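Aryl acylamidase (bacterium CSBL00001, PDB 4YJ6) probably hydrolyses the amide bond of N-acylated aromatic amines, releasing the amine and a carboxylate, as a member of the amidase signature enzyme family. Local coordinates at residues T150-N155 against C402-N407; G165-L170 against P177-T182; L170-I175 against T195-F200; E224-R229 against L236-L241; A448-G453 against Y487-G492. One frame throughout, in Å; residues are numbered along the deposited sequence.

Contact 1: T150-N155 against C402-N407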
# COMPACT_ATOMS: atom_id res chain seq x y z
N THR A 150 8.59 9.58 -7.27
CA THR A 150 7.17 9.81 -7.50
C THR A 150 6.69 10.91 -6.55
O THR A 150 6.84 10.80 -5.33
CB THR A 150 6.33 8.54 -7.29
OG1 THR A 150 6.69 7.57 -8.28
CG2 THR A 150 4.85 8.83 -7.44
N ARG A 151 6.11 11.95 -7.14
CA ARG A 151 5.80 13.20 -6.44
C ARG A 151 4.36 13.29 -5.94
O ARG A 151 3.45 12.65 -6.48
CB ARG A 151 6.13 14.39 -7.37
CG ARG A 151 7.57 14.33 -7.87
CD ARG A 151 7.96 15.58 -8.70
NE ARG A 151 9.33 15.45 -9.20
CZ ARG A 151 9.68 14.85 -10.34
NH1 ARG A 151 8.77 14.33 -11.15
NH2 ARG A 151 10.96 14.78 -10.69
N ASN A 152 4.16 14.09 -4.90
CA ASN A 152 2.90 14.18 -4.21
C ASN A 152 1.93 15.12 -4.92
O ASN A 152 2.27 16.30 -5.09
CB ASN A 152 3.17 14.72 -2.79
CG ASN A 152 2.05 14.41 -1.85
OD1 ASN A 152 0.89 14.68 -2.16
ND2 ASN A 152 2.37 13.77 -0.71
N PRO A 153 0.74 14.62 -5.34
CA PRO A 153 -0.22 15.51 -6.01
C PRO A 153 -0.62 16.71 -5.17
O PRO A 153 -1.14 17.68 -5.71
CB PRO A 153 -1.45 14.62 -6.26
CG PRO A 153 -0.87 13.20 -6.29
CD PRO A 153 0.21 13.24 -5.24
N PHE A 154 -0.42 16.64 -3.85
CA PHE A 154 -0.77 17.80 -3.01
C PHE A 154 0.30 18.90 -3.05
O PHE A 154 0.03 20.04 -2.67
CB PHE A 154 -1.04 17.35 -1.57
CG PHE A 154 -2.42 16.83 -1.39
CD1 PHE A 154 -3.41 17.61 -0.84
CD2 PHE A 154 -2.73 15.56 -1.85
CE1 PHE A 154 -4.70 17.13 -0.73
CE2 PHE A 154 -4.00 15.08 -1.77
CZ PHE A 154 -4.99 15.84 -1.22
N ASN A 155 1.50 18.54 -3.45
CA ASN A 155 2.60 19.49 -3.63
C ASN A 155 3.77 18.73 -4.24
O ASN A 155 4.43 17.92 -3.58
CB ASN A 155 2.99 20.15 -2.30
CG ASN A 155 4.08 21.20 -2.47
OD1 ASN A 155 4.86 21.13 -3.42
ND2 ASN A 155 4.13 22.17 -1.56
N CYS A 402 5.68 11.17 10.83
CA CYS A 402 6.06 12.47 10.25
C CYS A 402 5.31 12.77 8.96
O CYS A 402 4.70 11.88 8.34
CB CYS A 402 7.57 12.51 9.96
SG CYS A 402 8.16 11.22 8.79
N MSE A 403 5.37 14.03 8.56
CA MSE A 403 4.77 14.52 7.33
C MSE A 403 5.64 14.21 6.11
O MSE A 403 6.80 13.82 6.24
CB MSE A 403 4.58 16.04 7.43
CG MSE A 403 3.74 16.48 8.62
SE MSE A 403 1.94 15.75 8.58
CE MSE A 403 1.27 16.53 6.92
N PRO A 404 5.08 14.39 4.91
CA PRO A 404 5.86 14.15 3.70
C PRO A 404 7.18 14.92 3.68
O PRO A 404 7.26 16.05 4.22
CB PRO A 404 4.93 14.64 2.58
CG PRO A 404 3.56 14.38 3.08
CD PRO A 404 3.67 14.71 4.60
N VAL A 405 8.19 14.30 3.09
CA VAL A 405 9.50 14.89 2.90
C VAL A 405 9.66 15.43 1.48
O VAL A 405 8.98 14.99 0.53
CB VAL A 405 10.63 13.89 3.20
CG1 VAL A 405 10.50 13.36 4.64
CG2 VAL A 405 10.63 12.71 2.18
N ARG A 406 10.55 16.40 1.34
CA ARG A 406 10.90 16.90 0.01
C ARG A 406 11.62 15.86 -0.82
O ARG A 406 12.41 15.07 -0.32
CB ARG A 406 11.78 18.16 0.15
CG ARG A 406 11.08 19.24 0.98
CD ARG A 406 11.79 20.62 0.96
NE ARG A 406 11.22 21.46 -0.08
CZ ARG A 406 10.24 22.34 0.10
NH1 ARG A 406 9.72 22.57 1.29
NH2 ARG A 406 9.79 23.01 -0.95
N ASN A 407 11.34 15.84 -2.13
CA ASN A 407 12.10 14.96 -3.01
C ASN A 407 13.56 15.35 -3.05
O ASN A 407 13.88 16.55 -3.13
CB ASN A 407 11.52 15.02 -4.41
CG ASN A 407 10.07 14.59 -4.44
OD1 ASN A 407 9.74 13.49 -3.99
ND2 ASN A 407 9.20 15.47 -4.94
O HOH W 1 10.69 17.45 -6.70

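Contact 2: G165-L170 against P177-T182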
# COMPACT_ATOMS: atom_id res chain seq x y z
N GLY A 165 4.29 4.26 -3.96
CA GLY A 165 4.06 5.69 -4.16
C GLY A 165 3.35 5.99 -5.47
O GLY A 165 2.45 6.82 -5.51
N GLY A 166 3.73 5.31 -6.54
CA GLY A 166 3.04 5.53 -7.80
C GLY A 166 1.56 5.19 -7.74
O GLY A 166 0.71 5.88 -8.33
N ALA A 167 1.23 4.10 -7.03
CA ALA A 167 -0.16 3.68 -6.85
C ALA A 167 -0.96 4.81 -6.17
O ALA A 167 -2.02 5.25 -6.66
CB ALA A 167 -0.21 2.41 -5.98
N ALA A 168 -0.45 5.29 -5.05
CA ALA A 168 -1.18 6.29 -4.29
C ALA A 168 -1.28 7.61 -5.08
O ALA A 168 -2.32 8.24 -5.04
CB ALA A 168 -0.52 6.54 -2.93
N ALA A 169 -0.21 8.01 -5.75
CA ALA A 169 -0.20 9.29 -6.47
C ALA A 169 -1.26 9.29 -7.59
O ALA A 169 -2.01 10.25 -7.74
CB ALA A 169 1.22 9.57 -7.05
N LEU A 170 -1.37 8.20 -8.33
CA LEU A 170 -2.41 8.15 -9.36
C LEU A 170 -3.80 8.25 -8.78
O LEU A 170 -4.66 8.96 -9.32
CB LEU A 170 -2.30 6.86 -10.21
CG LEU A 170 -1.04 6.78 -11.07
CD1 LEU A 170 -1.06 5.44 -11.88
CD2 LEU A 170 -0.97 7.96 -12.04
N PRO A 177 -9.44 5.03 -10.04
CA PRO A 177 -10.12 5.02 -8.73
C PRO A 177 -9.50 4.04 -7.73
O PRO A 177 -9.73 4.17 -6.54
CB PRO A 177 -11.55 4.60 -9.07
CG PRO A 177 -11.38 3.76 -10.35
CD PRO A 177 -10.26 4.42 -11.10
N VAL A 178 -8.72 3.09 -8.21
CA VAL A 178 -8.10 2.08 -7.32
C VAL A 178 -6.77 1.72 -7.96
O VAL A 178 -6.62 1.73 -9.19
CB VAL A 178 -9.00 0.82 -7.15
CG1 VAL A 178 -9.37 0.21 -8.52
CG2 VAL A 178 -8.29 -0.24 -6.25
N ALA A 179 -5.75 1.46 -7.14
CA ALA A 179 -4.46 0.98 -7.65
C ALA A 179 -3.92 -0.07 -6.68
O ALA A 179 -4.22 -0.02 -5.49
CB ALA A 179 -3.46 2.15 -7.81
N GLY A 180 -3.12 -1.00 -7.18
CA GLY A 180 -2.60 -2.05 -6.32
C GLY A 180 -1.34 -1.63 -5.56
O GLY A 180 -0.40 -1.06 -6.12
N GLY A 181 -1.33 -1.93 -4.27
CA GLY A 181 -0.16 -1.70 -3.46
C GLY A 181 0.32 -3.02 -2.87
O GLY A 181 -0.37 -4.05 -2.91
N THR A 182 1.56 -3.00 -2.38
CA THR A 182 2.05 -4.14 -1.62
C THR A 182 2.64 -3.61 -0.34
O THR A 182 2.96 -2.41 -0.25
CB THR A 182 3.11 -4.97 -2.40
OG1 THR A 182 4.34 -4.23 -2.55
CG2 THR A 182 2.55 -5.35 -3.80

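Contact 3: L170-I175 against T195-F200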
# COMPACT_ATOMS: atom_id res chain seq x y z
N LEU A 170 -1.37 8.20 -8.33
CA LEU A 170 -2.41 8.15 -9.36
C LEU A 170 -3.80 8.25 -8.78
O LEU A 170 -4.66 8.96 -9.32
CB LEU A 170 -2.30 6.86 -10.21
CG LEU A 170 -1.04 6.78 -11.07
CD1 LEU A 170 -1.06 5.44 -11.88
CD2 LEU A 170 -0.97 7.96 -12.04
N VAL A 171 -4.06 7.56 -7.66
CA VAL A 171 -5.37 7.59 -7.05
C VAL A 171 -5.65 8.98 -6.45
O VAL A 171 -6.75 9.49 -6.59
CB VAL A 171 -5.49 6.48 -5.96
CG1 VAL A 171 -6.82 6.60 -5.16
CG2 VAL A 171 -5.37 5.10 -6.68
N ALA A 172 -4.64 9.57 -5.81
CA ALA A 172 -4.83 10.88 -5.18
C ALA A 172 -5.04 11.98 -6.20
O ALA A 172 -5.66 13.01 -5.88
CB ALA A 172 -3.64 11.22 -4.26
N ASP A 173 -4.56 11.75 -7.42
CA ASP A 173 -4.67 12.76 -8.49
C ASP A 173 -5.90 12.49 -9.35
O ASP A 173 -6.12 13.18 -10.35
CB ASP A 173 -3.39 12.78 -9.34
CG ASP A 173 -3.19 14.10 -10.08
OD1 ASP A 173 -3.43 15.15 -9.48
OD2 ASP A 173 -2.79 14.08 -11.27
N GLY A 174 -6.70 11.49 -8.97
CA GLY A 174 -7.97 11.26 -9.64
C GLY A 174 -7.88 10.41 -10.92
O GLY A 174 -8.89 10.25 -11.61
N ILE A 175 -6.70 9.87 -11.21
CA ILE A 175 -6.42 9.31 -12.54
C ILE A 175 -7.01 7.91 -12.69
O ILE A 175 -7.51 7.58 -13.76
CB ILE A 175 -4.92 9.31 -12.81
CG1 ILE A 175 -4.43 10.76 -12.93
CG2 ILE A 175 -4.56 8.56 -14.16
CD1 ILE A 175 -2.94 10.92 -12.87
N THR A 195 -0.99 11.00 0.97
CA THR A 195 -1.71 11.49 -0.23
C THR A 195 -3.22 11.58 -0.07
O THR A 195 -3.94 11.72 -1.07
CB THR A 195 -1.41 10.60 -1.47
OG1 THR A 195 -1.81 9.27 -1.18
CG2 THR A 195 0.06 10.64 -1.81
N ASN A 196 -3.72 11.53 1.16
CA ASN A 196 -5.17 11.71 1.38
C ASN A 196 -5.95 10.59 0.69
O ASN A 196 -7.04 10.82 0.23
CB ASN A 196 -5.67 13.09 0.84
CG ASN A 196 -7.00 13.50 1.43
OD1 ASN A 196 -7.12 13.64 2.64
ND2 ASN A 196 -7.99 13.72 0.57
N THR A 197 -5.37 9.39 0.62
CA THR A 197 -6.11 8.26 0.09
C THR A 197 -6.28 7.16 1.13
O THR A 197 -5.68 7.20 2.21
CB THR A 197 -5.45 7.73 -1.18
OG1 THR A 197 -4.05 7.51 -0.95
CG2 THR A 197 -5.61 8.77 -2.33
N TYR A 198 -7.19 6.24 0.84
CA TYR A 198 -7.51 5.16 1.77
C TYR A 198 -6.72 3.92 1.39
O TYR A 198 -6.83 3.44 0.26
CB TYR A 198 -9.00 4.91 1.70
CG TYR A 198 -9.48 3.81 2.63
CD1 TYR A 198 -9.52 4.01 4.02
CD2 TYR A 198 -9.91 2.58 2.13
CE1 TYR A 198 -9.99 3.02 4.87
CE2 TYR A 198 -10.37 1.58 2.98
CZ TYR A 198 -10.40 1.80 4.34
OH TYR A 198 -10.85 0.82 5.16
N GLY A 199 -5.92 3.40 2.32
CA GLY A 199 -5.07 2.26 2.01
C GLY A 199 -5.49 1.11 2.89
O GLY A 199 -5.38 1.22 4.11
N PHE A 200 -5.91 -0.01 2.28
CA PHE A 200 -6.43 -1.14 3.06
C PHE A 200 -5.44 -2.31 3.07
O PHE A 200 -5.19 -2.91 2.00
CB PHE A 200 -7.79 -1.65 2.51
CG PHE A 200 -8.46 -2.60 3.47
CD1 PHE A 200 -9.30 -2.11 4.46
CD2 PHE A 200 -8.22 -3.96 3.41
CE1 PHE A 200 -9.91 -2.96 5.38
CE2 PHE A 200 -8.83 -4.83 4.32
CZ PHE A 200 -9.66 -4.32 5.32

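Contact 4: E224-R229 against L236-L241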
# COMPACT_ATOMS: atom_id res chain seq x y z
N GLU A 224 -0.85 -7.88 -0.39
CA GLU A 224 -1.31 -7.02 -1.49
C GLU A 224 -2.67 -6.46 -1.15
O GLU A 224 -3.49 -7.12 -0.49
CB GLU A 224 -1.41 -7.83 -2.80
CG GLU A 224 -0.03 -8.42 -3.22
CD GLU A 224 0.11 -8.73 -4.70
OE1 GLU A 224 -0.50 -8.05 -5.55
OE2 GLU A 224 0.87 -9.69 -5.00
N GLY A 225 -2.94 -5.22 -1.56
CA GLY A 225 -4.23 -4.63 -1.28
C GLY A 225 -4.42 -3.33 -2.04
O GLY A 225 -3.51 -2.85 -2.68
N PRO A 226 -5.62 -2.77 -1.94
CA PRO A 226 -6.03 -1.60 -2.72
C PRO A 226 -5.73 -0.26 -2.04
O PRO A 226 -5.82 -0.16 -0.82
CB PRO A 226 -7.53 -1.80 -2.86
CG PRO A 226 -7.92 -2.40 -1.53
CD PRO A 226 -6.74 -3.32 -1.16
N ILE A 227 -5.42 0.74 -2.87
CA ILE A 227 -5.46 2.14 -2.46
C ILE A 227 -6.58 2.81 -3.25
O ILE A 227 -6.64 2.65 -4.46
CB ILE A 227 -4.10 2.80 -2.74
CG1 ILE A 227 -3.03 2.11 -1.89
CG2 ILE A 227 -4.15 4.36 -2.45
CD1 ILE A 227 -1.59 2.54 -2.21
N THR A 228 -7.49 3.50 -2.57
CA THR A 228 -8.69 4.07 -3.22
C THR A 228 -8.97 5.46 -2.65
O THR A 228 -8.28 5.92 -1.75
CB THR A 228 -9.94 3.22 -2.92
OG1 THR A 228 -10.14 3.15 -1.51
CG2 THR A 228 -9.80 1.80 -3.48
N ARG A 229 -10.00 6.14 -3.16
CA ARG A 229 -10.41 7.42 -2.57
C ARG A 229 -11.61 7.23 -1.67
O ARG A 229 -11.88 8.10 -0.85
CB ARG A 229 -10.75 8.47 -3.65
CG ARG A 229 -9.50 8.92 -4.45
CD ARG A 229 -9.79 10.04 -5.47
NE ARG A 229 -10.75 9.59 -6.46
CZ ARG A 229 -10.43 8.90 -7.56
NH1 ARG A 229 -9.16 8.65 -7.88
NH2 ARG A 229 -11.40 8.51 -8.37
N LEU A 236 -15.21 -2.97 -2.56
CA LEU A 236 -15.46 -3.65 -3.84
C LEU A 236 -14.17 -4.39 -4.31
O LEU A 236 -14.23 -5.57 -4.74
CB LEU A 236 -15.94 -2.66 -4.91
CG LEU A 236 -17.34 -2.09 -4.64
CD1 LEU A 236 -17.63 -1.00 -5.67
CD2 LEU A 236 -18.50 -3.14 -4.64
N ALA A 237 -13.03 -3.71 -4.25
CA ALA A 237 -11.76 -4.31 -4.64
C ALA A 237 -11.43 -5.52 -3.73
O ALA A 237 -10.94 -6.55 -4.20
CB ALA A 237 -10.63 -3.32 -4.60
N MSE A 238 -11.71 -5.40 -2.45
CA MSE A 238 -11.43 -6.51 -1.54
C MSE A 238 -12.33 -7.69 -1.82
O MSE A 238 -11.91 -8.82 -1.64
CB MSE A 238 -11.61 -6.07 -0.07
CG MSE A 238 -10.48 -5.18 0.40
SE MSE A 238 -8.77 -6.06 0.21
CE MSE A 238 -9.04 -7.69 1.27
N ASN A 239 -13.56 -7.46 -2.24
CA ASN A 239 -14.41 -8.59 -2.63
C ASN A 239 -13.81 -9.39 -3.77
O ASN A 239 -14.00 -10.60 -3.83
CB ASN A 239 -15.82 -8.11 -3.00
CG ASN A 239 -16.72 -8.01 -1.78
OD1 ASN A 239 -16.34 -8.41 -0.68
ND2 ASN A 239 -17.93 -7.53 -2.00
N VAL A 240 -13.08 -8.72 -4.65
CA VAL A 240 -12.37 -9.40 -5.72
C VAL A 240 -11.07 -10.03 -5.24
O VAL A 240 -10.76 -11.16 -5.60
CB VAL A 240 -12.10 -8.41 -6.89
CG1 VAL A 240 -11.09 -9.01 -7.98
CG2 VAL A 240 -13.43 -8.03 -7.56
N LEU A 241 -10.31 -9.31 -4.43
CA LEU A 241 -8.93 -9.71 -4.11
C LEU A 241 -8.89 -10.84 -3.10
O LEU A 241 -8.01 -11.71 -3.19
CB LEU A 241 -8.14 -8.52 -3.52
CG LEU A 241 -7.78 -7.45 -4.59
CD1 LEU A 241 -7.24 -6.20 -3.89
CD2 LEU A 241 -6.75 -7.99 -5.61

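Contact 5: A448-G453 against Y487-G492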
# COMPACT_ATOMS: atom_id res chain seq x y z
N ALA A 448 -6.95 11.78 7.69
CA ALA A 448 -7.41 12.42 8.92
C ALA A 448 -7.47 13.93 8.78
O ALA A 448 -7.87 14.60 9.73
CB ALA A 448 -6.47 12.05 10.08
N GLY A 449 -7.03 14.46 7.64
CA GLY A 449 -6.98 15.91 7.46
C GLY A 449 -5.67 16.41 6.87
O GLY A 449 -4.84 15.62 6.42
N LEU A 450 -5.48 17.73 6.86
CA LEU A 450 -4.24 18.31 6.35
C LEU A 450 -3.52 19.10 7.46
O LEU A 450 -4.16 19.68 8.34
CB LEU A 450 -4.52 19.30 5.22
CG LEU A 450 -5.33 18.82 4.04
CD1 LEU A 450 -5.56 20.00 3.09
CD2 LEU A 450 -4.62 17.63 3.34
N ILE A 451 -2.20 19.08 7.39
CA ILE A 451 -1.34 19.88 8.26
C ILE A 451 -0.48 20.68 7.32
O ILE A 451 0.29 20.13 6.52
CB ILE A 451 -0.51 18.99 9.20
CG1 ILE A 451 -1.47 18.25 10.15
CG2 ILE A 451 0.53 19.82 10.00
CD1 ILE A 451 -0.86 17.11 10.96
N ASP A 452 -0.63 22.01 7.38
CA ASP A 452 0.11 22.89 6.48
C ASP A 452 -0.01 22.43 5.01
O ASP A 452 0.96 22.42 4.27
CB ASP A 452 1.58 22.94 6.89
CG ASP A 452 2.32 24.16 6.31
OD1 ASP A 452 1.64 25.12 5.89
OD2 ASP A 452 3.58 24.14 6.29
N GLY A 453 -1.22 22.06 4.62
CA GLY A 453 -1.53 21.77 3.23
C GLY A 453 -1.20 20.34 2.79
O GLY A 453 -1.47 19.98 1.65
N TYR A 487 -9.36 16.76 -2.04
CA TYR A 487 -8.92 16.47 -3.41
C TYR A 487 -9.00 17.74 -4.26
O TYR A 487 -8.49 17.76 -5.37
CB TYR A 487 -9.72 15.32 -4.08
CG TYR A 487 -9.53 13.98 -3.39
CD1 TYR A 487 -8.26 13.46 -3.19
CD2 TYR A 487 -10.62 13.26 -2.92
CE1 TYR A 487 -8.08 12.24 -2.53
CE2 TYR A 487 -10.46 12.06 -2.27
CZ TYR A 487 -9.19 11.55 -2.09
OH TYR A 487 -9.06 10.34 -1.42
N ASP A 488 -9.67 18.79 -3.77
CA ASP A 488 -9.66 20.04 -4.54
C ASP A 488 -8.25 20.52 -4.81
O ASP A 488 -7.98 21.22 -5.80
CB ASP A 488 -10.43 21.16 -3.81
CG ASP A 488 -11.94 20.91 -3.74
OD1 ASP A 488 -12.47 20.01 -4.41
OD2 ASP A 488 -12.60 21.64 -2.98
N ILE A 489 -7.31 20.20 -3.94
CA ILE A 489 -5.95 20.68 -4.10
C ILE A 489 -5.30 20.06 -5.34
O ILE A 489 -4.93 20.78 -6.27
CB ILE A 489 -5.12 20.48 -2.81
CG1 ILE A 489 -5.67 21.38 -1.67
CG2 ILE A 489 -3.65 20.75 -3.07
CD1 ILE A 489 -5.12 21.03 -0.27
N PRO A 490 -5.16 18.72 -5.38
CA PRO A 490 -4.64 18.16 -6.64
C PRO A 490 -5.51 18.47 -7.88
O PRO A 490 -4.96 18.64 -8.95
CB PRO A 490 -4.56 16.64 -6.36
CG PRO A 490 -5.51 16.39 -5.20
CD PRO A 490 -5.47 17.69 -4.36
N ALA A 491 -6.83 18.53 -7.72
CA ALA A 491 -7.74 18.75 -8.85
C ALA A 491 -7.48 20.11 -9.50
O ALA A 491 -7.72 20.29 -10.70
CB ALA A 491 -9.19 18.65 -8.40
N GLY A 492 -6.94 21.03 -8.72
CA GLY A 492 -6.65 22.37 -9.23
C GLY A 492 -5.19 22.67 -9.49
O GLY A 492 -4.83 23.80 -9.76

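Contact 1: T150-N155 against C402-N407
Asn407 ND2 has two polar partners while it rests on the side chain of Arg151: it donates to water 1 at 3.0 Å, gives a weak hydrogen bond to Phe158 O, and lies 3.5 Å from Arg151 CG. The amide therefore presses its nitrogen against the aliphatic part of the arginine, the two side chains crossing at about a right angle and their flat groups turned 86° apart. Water 1 also accepts a weak bond from Arg151 NE, lying at the edge of the guanidinium and in its plane. Arg151 is extended from CG to NE, which carries NH1 on to Gly44 O, and Asn407 OD1 is fixed by Asn159 ND2. Farther along, Asn152 meets the proline ring of Pro404: Asn152 ND2 lies 4.0 Å from Pro404 CG. The CG of Asn152 stands opposite its own backbone N (chi1 -160°), so that OD1 can take the N-H of Phe154 at 2.9 Å, an Asx turn at the head of the type I beta turn Asn152-Asn155. Asn152 ND2 serves Trp194 O and Asn159 O. With an alanine here, the Phe154 N-H would probably lose its acceptor, the carbonyls of Trp194 and Asn159 their amide donor, and Pro404 the group it packs on. The contact places the loop after strand 394-398 beside short strand 151-152. No direct hydrogen bond spans the two segments, so they are coupled by packing, by one water and by polar groups shared with Phe158 and Asn159.

Contact 2: G165-L170 against P177-T182
Helix 165-170 packs along strand 178-182, running roughly against it, with the two backbones only 5.1 Å apart between the CA atoms of Ala167 and Ala179. Such closeness depends on small residues. Ala167 aims its methyl at the strand and Ala179 aims its own at the helix, and the two CB atoms meet at 3.7 Å. Each methyl also rests against a carbonyl of the other backbone: Ala179 CB is 3.6 Å from Ala167 O, and Ala167 CB is 3.5 Å from Gly180 O. Gly180 contributes this carbonyl O to the contact. The helix begins in the glycine- and serine-rich signature region of the amidase family, and the strand belongs to the mixed central sheet that is the core of this fold. On one side the strand pairs with strand 223-228 through Ala179 and Gly181, while Gly180 bonds to Leu82 of strand 80-84 on the other. Other sides of the helix are packed too, Ala168 resting on Pro191 and Thr195 and Ala169 on Thr150. Val178 turns away from the helix toward Tyr116 and Met120. At the far end of the strand, Thr182 N bonds to Ser164 OG, just ahead of the helix, and Thr182 OG1 to Lys84 NZ.

Contact 3: L170-I175 against T195-F200
Ala172 CB pushes up to Thr195 O at 3.2 Å, a tight methyl-to-carbonyl approach, and lies 3.6 Å from Thr195 CB. From the next turn of chain Thr197 comes in with its methyl: CG2 sits 3.6 Å from Ala172 CA and 3.8 Å from Val171 CG1, so it fills the angle between the two residues at the end of helix 165-172. The alanine methyl is thus lodged between two threonines. What orients those threonines is a short hydrogen-bond relay. Thr197 OG1 lies between its backbone N and carbonyl carbon (chi1 50°), which turns CG2 to the helix and lets OG1 donate to Thr195 OG1 at 2.9 Å; Thr195 OG1 in turn bonds to Pro191 O, one turn back in helix 190-195. The contact joins the C-terminal ends of two helices, both finished by a Schellman motif with a positive-phi residue, Gly174 in one and Asn196 in the other. In the first, Ile175 N reaches back to Leu170 O at 2.9 Å and Gly174 N to Val171 O at 3.1 Å. Beyond the second, the chain passes into strand 198-201 of the large mixed sheet, where Tyr198 and Phe200 pair with strand 223-228. Polar groups farther out hold the helix ends: Val171 O receives Arg229 NH1, Asp173 OD2 forms salt bridges with Arg41 and Arg493, and Asn196 ND2 bonds to Trp483 O.

Contact 4: E224-R229 against L236-L241
Pro226 is the bump of this contact: its ring stands out from strand 224-228 into a shallow hollow formed on helix 236-241 by Ala237, Met238 and Leu241. The methyl of Ala237 lies under Pro226 CB, at 3.9 Å from CB to CB. Under Pro226 CD two groups sit side by side. One is the selenium of Met238, a selenomethionine whose chain bends at both chi2 and chi3 to bring SE within 3.7 Å of Pro226 CD, crossing the ring at about a right angle. The other comes from Leu241, one turn on from Ala237; its CD1 lies 4.0 Å from the same CD and reaches on to Gly225 CA at 4.3 Å. The helix follows the strand in the chain and folds back against it, nearly antiparallel at 163°, the axes 8.4 Å apart. Phe200 of the neighbouring strand touches both Pro226 and Met238, extending the apolar patch. An alanine here would remove CG and CD and would probably leave Met238 SE and Leu241 CD1 without their partner and open a gap between the strand and the helix. With no hydrogen bond between the segments, fit and dispersion forces alone join them directly.

Contact 5: A448-G453 against Y487-G492
Ile489 gives up more surface here than any other residue and meets Leu450 end to end, the two CD1 methyls touching at 3.5 Å. The side chains reach toward each other from separate backbones, one from helix 488-491 and the other from the end of strand 448-451. In Ile489 the CG1 branch stands opposite the carbonyl carbon (chi1 -67°) and runs on extended (chi2 167°), which puts CD1 at full stretch from the helix; the shorter CG2 branch is left for Phe154, whose carbonyl O it touches. Leu450 offers CD1 alone to the isoleucine, while its side chain also packs on Tyr486. The third participant is Gly453, which brings backbone rather than side chain: its O lies 4.3 Å from Ile489 CD1, a loose approach. Asp452 and Gly453 both have positive phi, in the pattern of a type I' turn, and make the tight hairpin between strands 443-451 and 454-462. The isoleucine methyl therefore lies against the edge of a beta hairpin, one methyl and one carbonyl being what it finds there. With 83 Å² buried in all, this is a small, mainly apolar touch without a hydrogen bond, at the protein surface. The short helix is held to the core by other residues: Pro490 packs on Pro153, Phe154 and Asp173, and Tyr487 OH makes a weak hydrogen bond to Asn196 O. Behind the hairpin, Ala448 and Ile451 rest on helix 284-299, so the strand lies between that helix and the C-terminal one.

Contact 1 opens the series at residues 150-155 and closes a long loop only at 402-407, so contacts 2, 3 and 4 all fall within it. Contacts 2 and 3 close short loops and cross, sharing Leu170: helix 165-172 is tied first to strand 178-183, then to the end of helix 190-195. Contact 4 follows in series, closing a short strand-to-helix loop from 223-228, which pairs with 178-183 and 198-201, to helix 231-241. Contact 5 comes last, closing the loop from the end of strand 443-451 to helix 488-491, which returns to touch contact 1 through Pro153 and Phe154 and contact 3 through Asn196, binding the C-terminal end to the same core.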